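Local coordinates for protein Rubredoxin\:oxygen oxidoreductase (Desulfovibrio gigas, PDB 1E5D) that reduces dioxygen to two water molecules in a four-electron reaction, using a diiron centre in a lactamase-fold domain and FMN in a flavodoxin-like domain, at residues Y38-T50 / T129-E141. Residues are numbered along the deposited sequence; the frame is centred on the assembly and turned at random.
Sequences YLVEDEKTTLFDT and TLSLGKRTVTFYE
Asp42 reaches from the turn between strands 33-40 and 46-48 to the backbone of Lys134 and Arg135 in the turn 132-135, joining the two sheets of the metallo-β-lactamase αβ/βα sandwich at one end. With CG anti to the backbone N (chi1 -150°), its carboxylate is brought over the opposing turn. From CB outward, CB lies 3.1 Å from Leu132 O; CG follows at similar range, and the two oxygens then divide two successive amides. OD1 accepts Lys134 N at 2.7 Å through its syn lone pair. OD2 takes Arg135 N at 2.6 Å, also on the syn side but 24° out of the carboxylate plane. Two backbone N-H groups thus fix the rotation of the carboxylate. Lys44 N returns a bond to Leu132 O. Gly133 CA lies 3.3 Å from CG of Glu43, a poorly ordered side chain. Deeper between the sheets, Leu132 presses CG and CD2 on Thr46 OG1. In the conformer described here, one of two, the Phe48 ring has Leu132 CD2 at its edge, near the ring plane, and Val137 CG2 oblique to it. Phe155 of strand 151-155 continues this apolar layer beside Leu132 and Val137. Arg135 NH1 forms a salt bridge with Glu158, while its NH2 donates to Glu41 O at 3.1 Å, nearly in line with the carbonyl bond (C=O...N angle 168°).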
ATOM      1  N   TYR A  38      33.298  -5.083 -12.657  1.00 20.06           N
ATOM      2  CA  TYR A  38      34.734  -4.832 -12.535  1.00 15.16           C
ATOM      3  C   TYR A  38      35.512  -5.681 -13.530  1.00 19.54           C
ATOM      4  O   TYR A  38      35.427  -6.907 -13.552  1.00 17.48           O
ATOM      5  CB  TYR A  38      35.190  -5.070 -11.089  1.00 11.95           C
ATOM      6  CG  TYR A  38      34.432  -4.143 -10.154  1.00 18.53           C
ATOM      7  CD1 TYR A  38      33.211  -4.551  -9.631  1.00 16.87           C
ATOM      8  CD2 TYR A  38      34.909  -2.888  -9.812  1.00 18.22           C
ATOM      9  CE1 TYR A  38      32.497  -3.727  -8.784  1.00 15.04           C
ATOM     10  CE2 TYR A  38      34.196  -2.056  -8.960  1.00 15.14           C
ATOM     11  CZ  TYR A  38      32.991  -2.485  -8.453  1.00 13.42           C
ATOM     12  OH  TYR A  38      32.254  -1.694  -7.605  1.00 17.60           O
ATOM     13  N   LEU A  39      36.260  -4.962 -14.353  1.00 21.46           N
ATOM     14  CA  LEU A  39      37.168  -5.510 -15.342  1.00 22.77           C
ATOM     15  C   LEU A  39      38.568  -5.675 -14.752  1.00 25.54           C
ATOM     16  O   LEU A  39      39.182  -4.691 -14.332  1.00 22.08           O
ATOM     17  CB  LEU A  39      37.220  -4.581 -16.555  1.00 16.15           C
ATOM     18  CG  LEU A  39      38.061  -5.081 -17.727  1.00 20.99           C
ATOM     19  CD1 LEU A  39      37.451  -6.356 -18.291  1.00 16.69           C
ATOM     20  CD2 LEU A  39      38.195  -4.007 -18.795  1.00 25.90           C
ATOM     21  N   VAL A  40      39.062  -6.904 -14.712  1.00 24.21           N
ATOM     22  CA  VAL A  40      40.408  -7.167 -14.216  1.00 25.90           C
ATOM     23  C   VAL A  40      41.327  -7.663 -15.331  1.00 27.10           C
ATOM     24  O   VAL A  40      41.139  -8.744 -15.895  1.00 30.38           O
ATOM     25  CB  VAL A  40      40.400  -8.197 -13.072  1.00 25.53           C
ATOM     26  CG1 VAL A  40      41.822  -8.443 -12.589  1.00 40.33           C
ATOM     27  CG2 VAL A  40      39.506  -7.725 -11.939  1.00 21.06           C
ATOM     28  N   GLU A  41      42.331  -6.843 -15.645  1.00 24.07           N
ATOM     29  CA  GLU A  41      43.309  -7.191 -16.665  1.00 23.46           C
ATOM     30  C   GLU A  41      44.387  -8.132 -16.136  1.00 21.95           C
ATOM     31  O   GLU A  41      45.188  -7.701 -15.308  1.00 32.97           O
ATOM     32  CB  GLU A  41      43.973  -5.924 -17.202  1.00 19.51           C
ATOM     33  CG  GLU A  41      43.096  -5.208 -18.225  1.00 27.99           C
ATOM     34  CD  GLU A  41      43.776  -3.974 -18.783  1.00 39.56           C
ATOM     35  OE1 GLU A  41      44.205  -3.111 -17.984  1.00 49.49           O
ATOM     36  OE2 GLU A  41      43.878  -3.876 -20.024  1.00 62.75           O
ATOM     37  N   ASP A  42      44.371  -9.362 -16.617  1.00 26.99           N
ATOM     38  CA  ASP A  42      45.370 -10.394 -16.398  1.00 36.37           C
ATOM     39  C   ASP A  42      45.605 -11.163 -17.707  1.00 44.50           C
ATOM     40  O   ASP A  42      45.111 -10.770 -18.769  1.00 50.94           O
ATOM     41  CB  ASP A  42      44.977 -11.358 -15.287  1.00 39.90           C
ATOM     42  CG  ASP A  42      46.154 -11.951 -14.544  1.00 46.16           C
ATOM     43  OD1 ASP A  42      47.289 -11.906 -15.062  1.00 58.93           O
ATOM     44  OD2 ASP A  42      45.961 -12.480 -13.430  1.00 44.83           O
ATOM     45  N   GLU A  43      46.363 -12.254 -17.630  1.00 46.70           N
ATOM     46  CA  GLU A  43      46.573 -13.066 -18.834  1.00 50.31           C
ATOM     47  C   GLU A  43      45.198 -13.587 -19.257  1.00 44.13           C
ATOM     48  O   GLU A  43      44.763 -13.434 -20.391  1.00 48.24           O
ATOM     49  CB  GLU A  43      47.574 -14.184 -18.606  1.00 71.21           C
ATOM     50  CG  GLU A  43      48.595 -13.970 -17.508  1.00 92.62           C
ATOM     51  CD  GLU A  43      49.333 -12.649 -17.560  1.00111.59           C
ATOM     52  OE1 GLU A  43      49.553 -12.120 -18.670  1.00137.11           O
ATOM     53  OE2 GLU A  43      49.698 -12.123 -16.483  1.00129.35           O
ATOM     54  N   LYS A  44      44.539 -14.185 -18.274  1.00 34.87           N
ATOM     55  CA  LYS A  44      43.113 -14.461 -18.320  1.00 34.74           C
ATOM     56  C   LYS A  44      42.375 -13.187 -17.906  1.00 32.35           C
ATOM     57  O   LYS A  44      42.324 -12.844 -16.723  1.00 33.29           O
ATOM     58  CB  LYS A  44      42.785 -15.637 -17.412  1.00 41.56           C
ATOM     59  CG  LYS A  44      42.779 -17.005 -18.054  1.00 50.76           C
ATOM     60  CD  LYS A  44      43.503 -17.076 -19.380  1.00 57.84           C
ATOM     61  CE  LYS A  44      42.901 -18.103 -20.321  1.00 58.00           C
ATOM     62  NZ  LYS A  44      42.323 -19.264 -19.592  1.00 60.24           N
ATOM     63  N   THR A  45      41.827 -12.453 -18.874  1.00 27.22           N
ATOM     64  CA  THR A  45      41.177 -11.194 -18.514  1.00 31.50           C
ATOM     65  C   THR A  45      39.733 -11.430 -18.083  1.00 30.77           C
ATOM     66  O   THR A  45      38.953 -12.086 -18.773  1.00 26.74           O
ATOM     67  CB  THR A  45      41.216 -10.168 -19.658  1.00 32.57           C
ATOM     68  OG1 THR A  45      42.553  -9.681 -19.810  1.00 41.46           O
ATOM     69  CG2 THR A  45      40.341  -8.974 -19.301  1.00 38.25           C
ATOM     70  N   THR A  46      39.385 -10.885 -16.914  1.00 23.21           N
ATOM     71  CA  THR A  46      38.119 -11.243 -16.295  1.00 24.18           C
ATOM     72  C   THR A  46      37.202 -10.067 -15.984  1.00 24.80           C
ATOM     73  O   THR A  46      37.605  -9.000 -15.532  1.00 28.60           O
ATOM     74  CB  THR A  46      38.365 -12.009 -14.975  1.00 23.62           C
ATOM     75  OG1 THR A  46      39.141 -13.173 -15.255  1.00 28.68           O
ATOM     76  CG2 THR A  46      37.043 -12.472 -14.396  1.00 23.61           C
ATOM     77  N   LEU A  47      35.928 -10.321 -16.242  1.00 21.67           N
ATOM     78  CA  LEU A  47      34.821  -9.428 -15.948  1.00 17.14           C
ATOM     79  C   LEU A  47      34.028  -9.958 -14.762  1.00 20.57           C
ATOM     80  O   LEU A  47      33.514 -11.085 -14.792  1.00 20.92           O
ATOM     81  CB  LEU A  47      33.937  -9.320 -17.180  1.00 19.81           C
ATOM     82  CG  LEU A  47      33.148  -8.037 -17.402  1.00 25.53           C
ATOM     83  CD1 LEU A  47      31.677  -8.383 -17.510  1.00  8.50           C
ATOM     84  CD2 LEU A  47      33.395  -7.030 -16.296  1.00 17.51           C
ATOM     85  N   PHE A  48      33.911  -9.180 -13.682  1.00 14.28           N
ATOM     86  CA  PHE A  48      33.095  -9.577 -12.542  0.77 13.74           C
ATOM     87  C   PHE A  48      31.774  -8.808 -12.600  0.77 12.84           C
ATOM     88  O   PHE A  48      31.849  -7.615 -12.898  0.77  7.68           O
ATOM     89  CB  PHE A  48      33.776  -9.303 -11.207  0.77 14.70           C
ATOM     90  CG  PHE A  48      35.080 -10.049 -10.997  1.00 15.24           C
ATOM     91  CD1 PHE A  48      36.232  -9.653 -11.659  1.00 14.99           C
ATOM     92  CD2 PHE A  48      35.132 -11.134 -10.139  1.00 13.63           C
ATOM     93  CE1 PHE A  48      37.414 -10.345 -11.462  1.00 17.86           C
ATOM     94  CE2 PHE A  48      36.315 -11.826  -9.941  1.00 17.13           C
ATOM     95  CZ  PHE A  48      37.466 -11.433 -10.608  1.00 13.57           C
ATOM     96  N   ASP A  49      30.674  -9.489 -12.327  0.77 13.83           N
ATOM     97  CA  ASP A  49      29.329  -8.933 -12.383  0.77  9.41           C
ATOM     98  C   ASP A  49      28.970  -8.592 -13.834  0.77 14.81           C
ATOM     99  O   ASP A  49      29.759  -8.843 -14.744  0.77 20.42           O
ATOM    100  CB  ASP A  49      29.191  -7.680 -11.526  0.77 15.54           C
ATOM    101  CG  ASP A  49      29.795  -7.787 -10.141  0.77 23.36           C
ATOM    102  OD1 ASP A  49      29.887  -8.935  -9.649  0.77 23.81           O
ATOM    103  OD2 ASP A  49      30.162  -6.748  -9.538  0.77 10.58           O
ATOM    104  N   THR A  50      27.810  -8.003 -14.019  1.00 16.74           N
ATOM    105  CA  THR A  50      27.247  -7.574 -15.332  1.00 13.41           C
ATOM    106  C   THR A  50      26.418  -6.342 -15.061  1.00 18.58           C
ATOM    107  O   THR A  50      26.656  -5.733 -13.992  1.00 26.56           O
ATOM    108  CB  THR A  50      26.591  -8.815 -15.932  1.00 16.85           C
ATOM    109  OG1 THR A  50      27.359  -9.131 -17.116  1.00 39.64           O
ATOM    110  CG2 THR A  50      25.159  -8.716 -16.402  1.00  4.96           C
ATOM    111  N   THR A 129      40.162 -21.207  -5.217  1.00 26.16           N
ATOM    112  CA  THR A 129      40.925 -20.167  -5.884  1.00 30.20           C
ATOM    113  C   THR A 129      40.993 -20.450  -7.386  1.00 29.90           C
ATOM    114  O   THR A 129      40.713 -21.552  -7.845  1.00 44.06           O
ATOM    115  CB  THR A 129      42.373 -20.031  -5.390  1.00 34.26           C
ATOM    116  OG1 THR A 129      42.986 -21.324  -5.466  1.00 48.60           O
ATOM    117  CG2 THR A 129      42.403 -19.563  -3.947  1.00 21.42           C
ATOM    118  N   LEU A 130      41.371 -19.398  -8.098  1.00 29.48           N
ATOM    119  CA  LEU A 130      41.444 -19.427  -9.550  1.00 33.04           C
ATOM    120  C   LEU A 130      42.579 -18.525 -10.014  1.00 35.80           C
ATOM    121  O   LEU A 130      42.616 -17.337  -9.690  1.00 43.89           O
ATOM    122  CB  LEU A 130      40.119 -18.975 -10.158  1.00 36.45           C
ATOM    123  CG  LEU A 130      40.075 -18.822 -11.676  1.00 40.08           C
ATOM    124  CD1 LEU A 130      40.036 -20.189 -12.336  1.00 30.99           C
ATOM    125  CD2 LEU A 130      38.876 -17.989 -12.114  1.00 47.27           C
ATOM    126  N   SER A 131      43.495 -19.116 -10.760  1.00 37.73           N
ATOM    127  CA  SER A 131      44.586 -18.379 -11.381  1.00 38.59           C
ATOM    128  C   SER A 131      44.060 -17.584 -12.569  1.00 30.27           C
ATOM    129  O   SER A 131      43.385 -18.152 -13.429  1.00 34.09           O
ATOM    130  CB  SER A 131      45.694 -19.331 -11.836  1.00 43.49           C
ATOM    131  OG  SER A 131      46.803 -18.632 -12.379  1.00 58.48           O
ATOM    132  N   LEU A 132      44.350 -16.290 -12.621  1.00 28.70           N
ATOM    133  CA  LEU A 132      43.883 -15.495 -13.761  1.00 37.92           C
ATOM    134  C   LEU A 132      45.085 -15.123 -14.633  1.00 38.51           C
ATOM    135  O   LEU A 132      44.955 -14.474 -15.665  1.00 36.33           O
ATOM    136  CB  LEU A 132      43.123 -14.261 -13.297  1.00 37.48           C
ATOM    137  CG  LEU A 132      41.697 -14.429 -12.783  1.00 31.58           C
ATOM    138  CD1 LEU A 132      41.560 -15.573 -11.798  1.00 44.46           C
ATOM    139  CD2 LEU A 132      41.233 -13.140 -12.109  1.00 27.68           C
ATOM    140  N   GLY A 133      46.232 -15.577 -14.160  1.00 36.25           N
ATOM    141  CA  GLY A 133      47.553 -15.334 -14.693  1.00 32.97           C
ATOM    142  C   GLY A 133      48.476 -14.860 -13.581  1.00 33.60           C
ATOM    143  O   GLY A 133      48.827 -15.616 -12.673  1.00 30.59           O
ATOM    144  N   LYS A 134      48.862 -13.585 -13.625  1.00 33.31           N
ATOM    145  CA  LYS A 134      49.666 -13.046 -12.527  1.00 29.98           C
ATOM    146  C   LYS A 134      48.840 -12.977 -11.251  1.00 35.53           C
ATOM    147  O   LYS A 134      49.330 -13.229 -10.145  1.00 47.97           O
ATOM    148  CB  LYS A 134      50.236 -11.678 -12.905  1.00 29.40           C
ATOM    149  CG  LYS A 134      49.774 -10.551 -12.001  1.00 36.76           C
ATOM    150  CD  LYS A 134      50.164  -9.183 -12.528  1.00 48.13           C
ATOM    151  CE  LYS A 134      50.930  -8.378 -11.492  1.00 57.97           C
ATOM    152  NZ  LYS A 134      50.054  -7.838 -10.415  1.00 74.09           N
ATOM    153  N   ARG A 135      47.549 -12.637 -11.343  1.00 35.79           N
ATOM    154  CA  ARG A 135      46.778 -12.565 -10.096  1.00 30.09           C
ATOM    155  C   ARG A 135      46.071 -13.878  -9.824  1.00 33.20           C
ATOM    156  O   ARG A 135      45.875 -14.684 -10.730  1.00 32.83           O
ATOM    157  CB  ARG A 135      45.767 -11.416 -10.152  1.00 25.81           C
ATOM    158  CG  ARG A 135      46.439 -10.058 -10.057  1.00 30.54           C
ATOM    159  CD  ARG A 135      45.534  -8.895 -10.396  1.00 29.88           C
ATOM    160  NE  ARG A 135      45.879  -8.251 -11.664  1.00 33.36           N
ATOM    161  CZ  ARG A 135      46.397  -7.027 -11.727  1.00 41.41           C
ATOM    162  NH1 ARG A 135      46.613  -6.368 -10.594  1.00 65.01           N
ATOM    163  NH2 ARG A 135      46.702  -6.455 -12.882  1.00 39.07           N
ATOM    164  N   THR A 136      45.670 -14.096  -8.574  1.00 37.49           N
ATOM    165  CA  THR A 136      44.808 -15.253  -8.294  1.00 41.70           C
ATOM    166  C   THR A 136      43.659 -14.829  -7.385  1.00 40.37           C
ATOM    167  O   THR A 136      43.834 -14.223  -6.328  1.00 38.17           O
ATOM    168  CB  THR A 136      45.614 -16.438  -7.735  1.00 45.15           C
ATOM    169  OG1 THR A 136      45.080 -16.877  -6.484  1.00 43.82           O
ATOM    170  CG2 THR A 136      47.061 -16.031  -7.478  1.00 67.79           C
ATOM    171  N   VAL A 137      42.430 -15.124  -7.809  1.00 33.76           N
ATOM    172  CA  VAL A 137      41.261 -14.678  -7.053  1.00 26.04           C
ATOM    173  C   VAL A 137      40.695 -15.806  -6.210  1.00 27.42           C
ATOM    174  O   VAL A 137      40.787 -16.980  -6.577  1.00 30.76           O
ATOM    175  CB  VAL A 137      40.181 -14.113  -7.996  1.00 18.72           C
ATOM    176  CG1 VAL A 137      39.791 -15.139  -9.046  1.00 15.35           C
ATOM    177  CG2 VAL A 137      38.968 -13.663  -7.198  1.00 25.22           C
ATOM    178  N   THR A 138      40.103 -15.461  -5.067  1.00 27.39           N
ATOM    179  CA  THR A 138      39.522 -16.486  -4.199  1.00 27.60           C
ATOM    180  C   THR A 138      38.032 -16.267  -3.979  1.00 28.16           C
ATOM    181  O   THR A 138      37.576 -15.147  -3.738  1.00 30.89           O
ATOM    182  CB  THR A 138      40.260 -16.511  -2.851  1.00 33.14           C
ATOM    183  OG1 THR A 138      41.628 -16.864  -3.100  1.00 39.34           O
ATOM    184  CG2 THR A 138      39.670 -17.569  -1.936  1.00 29.55           C
ATOM    185  N   PHE A 139      37.247 -17.341  -4.070  1.00 24.33           N
ATOM    186  CA  PHE A 139      35.798 -17.225  -4.002  1.00 20.93           C
ATOM    187  C   PHE A 139      35.227 -17.624  -2.651  1.00 24.90           C
ATOM    188  O   PHE A 139      35.510 -18.711  -2.146  1.00 34.06           O
ATOM    189  CB  PHE A 139      35.132 -18.104  -5.074  1.00 19.03           C
ATOM    190  CG  PHE A 139      35.533 -17.715  -6.486  1.00 23.82           C
ATOM    191  CD1 PHE A 139      35.325 -16.426  -6.940  1.00 24.50           C
ATOM    192  CD2 PHE A 139      36.112 -18.637  -7.336  1.00 21.63           C
ATOM    193  CE1 PHE A 139      35.684 -16.061  -8.225  1.00 22.96           C
ATOM    194  CE2 PHE A 139      36.475 -18.275  -8.619  1.00 24.74           C
ATOM    195  CZ  PHE A 139      36.268 -16.986  -9.062  1.00 23.41           C
ATOM    196  N   TYR A 140      34.400 -16.737  -2.089  1.00 24.59           N
ATOM    197  CA  TYR A 140      33.719 -17.083  -0.842  1.00 25.72           C
ATOM    198  C   TYR A 140      32.209 -17.071  -1.044  1.00 27.80           C
ATOM    199  O   TYR A 140      31.660 -16.243  -1.773  1.00 31.28           O
ATOM    200  CB  TYR A 140      34.135 -16.145   0.296  1.00 25.42           C
ATOM    201  CG  TYR A 140      35.587 -16.328   0.676  1.00 30.29           C
ATOM    202  CD1 TYR A 140      36.018 -17.509   1.272  1.00 29.56           C
ATOM    203  CD2 TYR A 140      36.521 -15.330   0.436  1.00 36.02           C
ATOM    204  CE1 TYR A 140      37.344 -17.688   1.623  1.00 27.78           C
ATOM    205  CE2 TYR A 140      37.848 -15.503   0.782  1.00 37.72           C
ATOM    206  CZ  TYR A 140      38.250 -16.681   1.373  1.00 35.86           C
ATOM    207  OH  TYR A 140      39.573 -16.844   1.715  1.00 58.12           O
ATOM    208  N   GLU A 141      31.545 -18.018  -0.383  1.00 24.03           N
ATOM    209  CA  GLU A 141      30.091 -18.087  -0.477  1.00 25.02           C
ATOM    210  C   GLU A 141      29.455 -17.268   0.642  1.00 27.44           C
ATOM    211  O   GLU A 141      29.917 -17.244   1.782  1.00 41.09           O
ATOM    212  CB  GLU A 141      29.609 -19.530  -0.420  1.00 29.32           C
ATOM    213  CG  GLU A 141      30.067 -20.390  -1.589  1.00 35.50           C
ATOM    214  CD  GLU A 141      29.421 -21.762  -1.582  1.00 38.20           C
ATOM    215  OE1 GLU A 141      29.022 -22.247  -0.503  1.00 40.02           O
ATOM    216  OE2 GLU A 141      29.312 -22.357  -2.673  1.00 60.92           O
TER